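Local structure of CRISPR-associated protein,CRISPR-associated endonuclease Cas9 (Corynebacterium diphtheriae, 6JOO) at residues 27-32 against 624-629. The protein is an RNA-guided endonuclease that cleaves target DNA in bacterial CRISPR immunity. Sequence-based numbering, arbitrary orientation.
Sequences AGMPIK and WCQKME
Lys627 and the selenomethionine Met29 meet at about a right angle. The selenium of Met29 rests on the lysine stem, with SE 3.6 Å from Lys627 CG. Its methyl reaches on to Gln626. There Met29 CE sits over the flat face of the amide, 3.5 Å from Gln626 CD. The Met29 chain bends at chi2 (-69°), which carries SE onto Lys627. The Lys627 chain passes on to Gly28. Its CG is anti to its carbonyl carbon (chi1 -58°), and the chain is extended beyond that. The aliphatic part therefore passes alongside the Gly28 carbonyl, with CD 3.2 Å from Gly28 O. No hydrogen bond joins the two segments. They lie on opposite sides of the glycine-serine linker of this engineered fusion, far apart in sequence. Helix 615-641 is part of the RuvC-like domain, of RNase H fold. The turn between strands 16-24 and 30-40 probably belongs there too, by its mixed sheet. At the phi of Gly28 (145°) a CB would jam against the carbonyl O of Ala27. Pro30 begins the second strand. Its ring carbons lie near the helix backbone, with Pro30 CG 3.7 Å from Lys627 O. The same proline also touches Leu631 and Leu634 of the helix.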
ATOM      1  N   ALA A  27      -5.962  47.453   4.581  1.00204.55           N
ATOM      2  CA  ALA A  27      -7.359  47.415   5.001  1.00208.78           C
ATOM      3  C   ALA A  27      -7.985  46.051   4.743  1.00197.01           C
ATOM      4  O   ALA A  27      -8.761  45.555   5.568  1.00204.17           O
ATOM      5  CB  ALA A  27      -8.151  48.511   4.286  1.00216.13           C
ATOM      6  N   GLY A  28      -7.660  45.432   3.610  1.00171.27           N
ATOM      7  CA  GLY A  28      -8.192  44.124   3.286  1.00159.60           C
ATOM      8  C   GLY A  28      -8.449  43.933   1.806  1.00148.94           C
ATOM      9  O   GLY A  28      -9.150  42.998   1.408  1.00134.28           O
HETATM   10  N   MSE A  29      -7.880  44.805   0.978  1.00144.52           N
HETATM   11  CA  MSE A  29      -8.122  44.768  -0.460  1.00139.63           C
HETATM   12  C   MSE A  29      -7.038  43.985  -1.202  1.00128.14           C
HETATM   13  O   MSE A  29      -5.854  44.099  -0.887  1.00126.55           O
HETATM   14  CB  MSE A  29      -8.223  46.192  -1.017  1.00154.49           C
HETATM   15  CG  MSE A  29      -9.366  47.017  -0.426  1.00180.31           C
HETATM   16 SE   MSE A  29     -11.146  46.404  -0.959  1.00189.74          SE
HETATM   17  CE  MSE A  29     -12.202  47.261   0.439  1.00203.56           C
ATOM     18  N   PRO A  30      -7.449  43.179  -2.181  1.00124.80           N
ATOM     19  CA  PRO A  30      -6.470  42.417  -2.965  1.00 98.19           C
ATOM     20  C   PRO A  30      -5.651  43.331  -3.867  1.00105.73           C
ATOM     21  O   PRO A  30      -6.172  44.281  -4.456  1.00 98.13           O
ATOM     22  CB  PRO A  30      -7.339  41.455  -3.785  1.00 95.10           C
ATOM     23  CG  PRO A  30      -8.681  41.457  -3.107  1.00 92.13           C
ATOM     24  CD  PRO A  30      -8.833  42.825  -2.531  1.00120.79           C
ATOM     25  N   ILE A  31      -4.357  43.026  -3.978  1.00121.29           N
ATOM     26  CA  ILE A  31      -3.432  43.857  -4.742  1.00131.32           C
ATOM     27  C   ILE A  31      -2.796  43.054  -5.869  1.00123.58           C
ATOM     28  O   ILE A  31      -2.901  43.420  -7.044  1.00130.47           O
ATOM     29  CB  ILE A  31      -2.345  44.458  -3.832  1.00145.79           C
ATOM     30  CG1 ILE A  31      -2.975  45.332  -2.745  1.00159.71           C
ATOM     31  CG2 ILE A  31      -1.340  45.253  -4.655  1.00148.33           C
ATOM     32  CD1 ILE A  31      -1.963  45.960  -1.813  1.00169.91           C
ATOM     33  N   LYS A  32      -2.116  41.964  -5.519  1.00122.83           N
ATOM     34  CA  LYS A  32      -1.405  41.147  -6.492  1.00107.95           C
ATOM     35  C   LYS A  32      -1.556  39.679  -6.127  1.00103.54           C
ATOM     36  O   LYS A  32      -1.548  39.323  -4.946  1.00107.63           O
ATOM     37  CB  LYS A  32       0.083  41.523  -6.553  1.00109.14           C
ATOM     38  CG  LYS A  32       0.890  40.716  -7.554  1.00103.43           C
ATOM     39  CD  LYS A  32       2.370  41.050  -7.483  1.00103.15           C
ATOM     40  CE  LYS A  32       3.164  40.197  -8.460  1.00101.08           C
ATOM     41  NZ  LYS A  32       4.623  40.489  -8.413  1.00 98.58           N
ATOM     42  N   TRP A 624     -17.315  43.315   1.528  1.00182.35           N
ATOM     43  CA  TRP A 624     -16.931  42.071   0.869  1.00157.95           C
ATOM     44  C   TRP A 624     -16.998  42.204  -0.648  1.00158.87           C
ATOM     45  O   TRP A 624     -16.038  41.872  -1.350  1.00151.62           O
ATOM     46  CB  TRP A 624     -17.820  40.927   1.364  1.00151.94           C
ATOM     47  CG  TRP A 624     -17.453  39.573   0.831  1.00138.52           C
ATOM     48  CD1 TRP A 624     -16.359  38.827   1.166  1.00128.08           C
ATOM     49  CD2 TRP A 624     -18.198  38.792  -0.109  1.00136.83           C
ATOM     50  NE1 TRP A 624     -16.371  37.636   0.479  1.00126.28           N
ATOM     51  CE2 TRP A 624     -17.490  37.590  -0.309  1.00127.41           C
ATOM     52  CE3 TRP A 624     -19.393  38.997  -0.806  1.00139.36           C
ATOM     53  CZ2 TRP A 624     -17.937  36.596  -1.179  1.00116.70           C
ATOM     54  CZ3 TRP A 624     -19.835  38.011  -1.668  1.00131.75           C
ATOM     55  CH2 TRP A 624     -19.109  36.825  -1.848  1.00119.27           C
ATOM     56  N   CYS A 625     -18.126  42.697  -1.172  1.00131.64           N
ATOM     57  CA  CYS A 625     -18.267  42.831  -2.620  1.00132.77           C
ATOM     58  C   CYS A 625     -17.230  43.788  -3.198  1.00124.08           C
ATOM     59  O   CYS A 625     -16.772  43.605  -4.332  1.00113.50           O
ATOM     60  CB  CYS A 625     -19.680  43.295  -2.978  1.00149.63           C
ATOM     61  SG  CYS A 625     -20.943  41.998  -2.980  1.00150.63           S
ATOM     62  N   GLN A 626     -16.847  44.816  -2.438  1.00154.55           N
ATOM     63  CA  GLN A 626     -15.779  45.699  -2.896  1.00151.11           C
ATOM     64  C   GLN A 626     -14.468  44.938  -3.040  1.00129.68           C
ATOM     65  O   GLN A 626     -13.673  45.217  -3.945  1.00122.43           O
ATOM     66  CB  GLN A 626     -15.616  46.875  -1.934  1.00166.48           C
ATOM     67  CG  GLN A 626     -14.614  47.921  -2.394  1.00168.89           C
ATOM     68  CD  GLN A 626     -14.487  49.069  -1.414  1.00181.90           C
ATOM     69  OE1 GLN A 626     -15.158  49.096  -0.384  1.00181.93           O
ATOM     70  NE2 GLN A 626     -13.621  50.026  -1.731  1.00190.84           N
ATOM     71  N   LYS A 627     -14.231  43.965  -2.156  1.00143.68           N
ATOM     72  CA  LYS A 627     -13.042  43.128  -2.272  1.00127.88           C
ATOM     73  C   LYS A 627     -13.177  42.136  -3.421  1.00133.02           C
ATOM     74  O   LYS A 627     -12.221  41.918  -4.176  1.00122.03           O
ATOM     75  CB  LYS A 627     -12.790  42.388  -0.958  1.00110.88           C
ATOM     76  CG  LYS A 627     -12.606  43.291   0.252  1.00137.52           C
ATOM     77  CD  LYS A 627     -12.340  42.470   1.505  1.00141.70           C
ATOM     78  CE  LYS A 627     -12.114  43.356   2.722  1.00147.63           C
ATOM     79  NZ  LYS A 627     -11.745  42.561   3.928  1.00141.77           N
HETATM   80  N   MSE A 628     -14.350  41.527  -3.566  1.00163.55           N
HETATM   81  CA  MSE A 628     -14.574  40.513  -4.590  1.00164.13           C
HETATM   82  C   MSE A 628     -14.480  41.106  -5.989  1.00155.03           C
HETATM   83  O   MSE A 628     -13.841  40.533  -6.871  1.00149.14           O
HETATM   84  CB  MSE A 628     -15.935  39.844  -4.392  1.00178.74           C
HETATM   85  CG  MSE A 628     -16.035  39.006  -3.128  1.00185.49           C
HETATM   86 SE   MSE A 628     -14.674  37.610  -3.054  1.00172.20          SE
HETATM   87  CE  MSE A 628     -15.045  36.734  -4.756  1.00169.82           C
ATOM     88  N   GLU A 629     -15.124  42.259  -6.188  1.00123.42           N
ATOM     89  CA  GLU A 629     -15.034  42.940  -7.476  1.00122.78           C
ATOM     90  C   GLU A 629     -13.603  43.376  -7.762  1.00127.03           C
ATOM     91  O   GLU A 629     -13.151  43.342  -8.912  1.00128.79           O
ATOM     92  CB  GLU A 629     -15.983  44.140  -7.509  1.00120.58           C
ATOM     93  CG  GLU A 629     -17.468  43.779  -7.456  1.00127.65           C
ATOM     94  CD  GLU A 629     -18.368  44.962  -7.771  1.00148.72           C
ATOM     95  OE1 GLU A 629     -17.874  45.944  -8.362  1.00156.41           O
ATOM     96  OE2 GLU A 629     -19.568  44.912  -7.426  1.00158.02           O
TER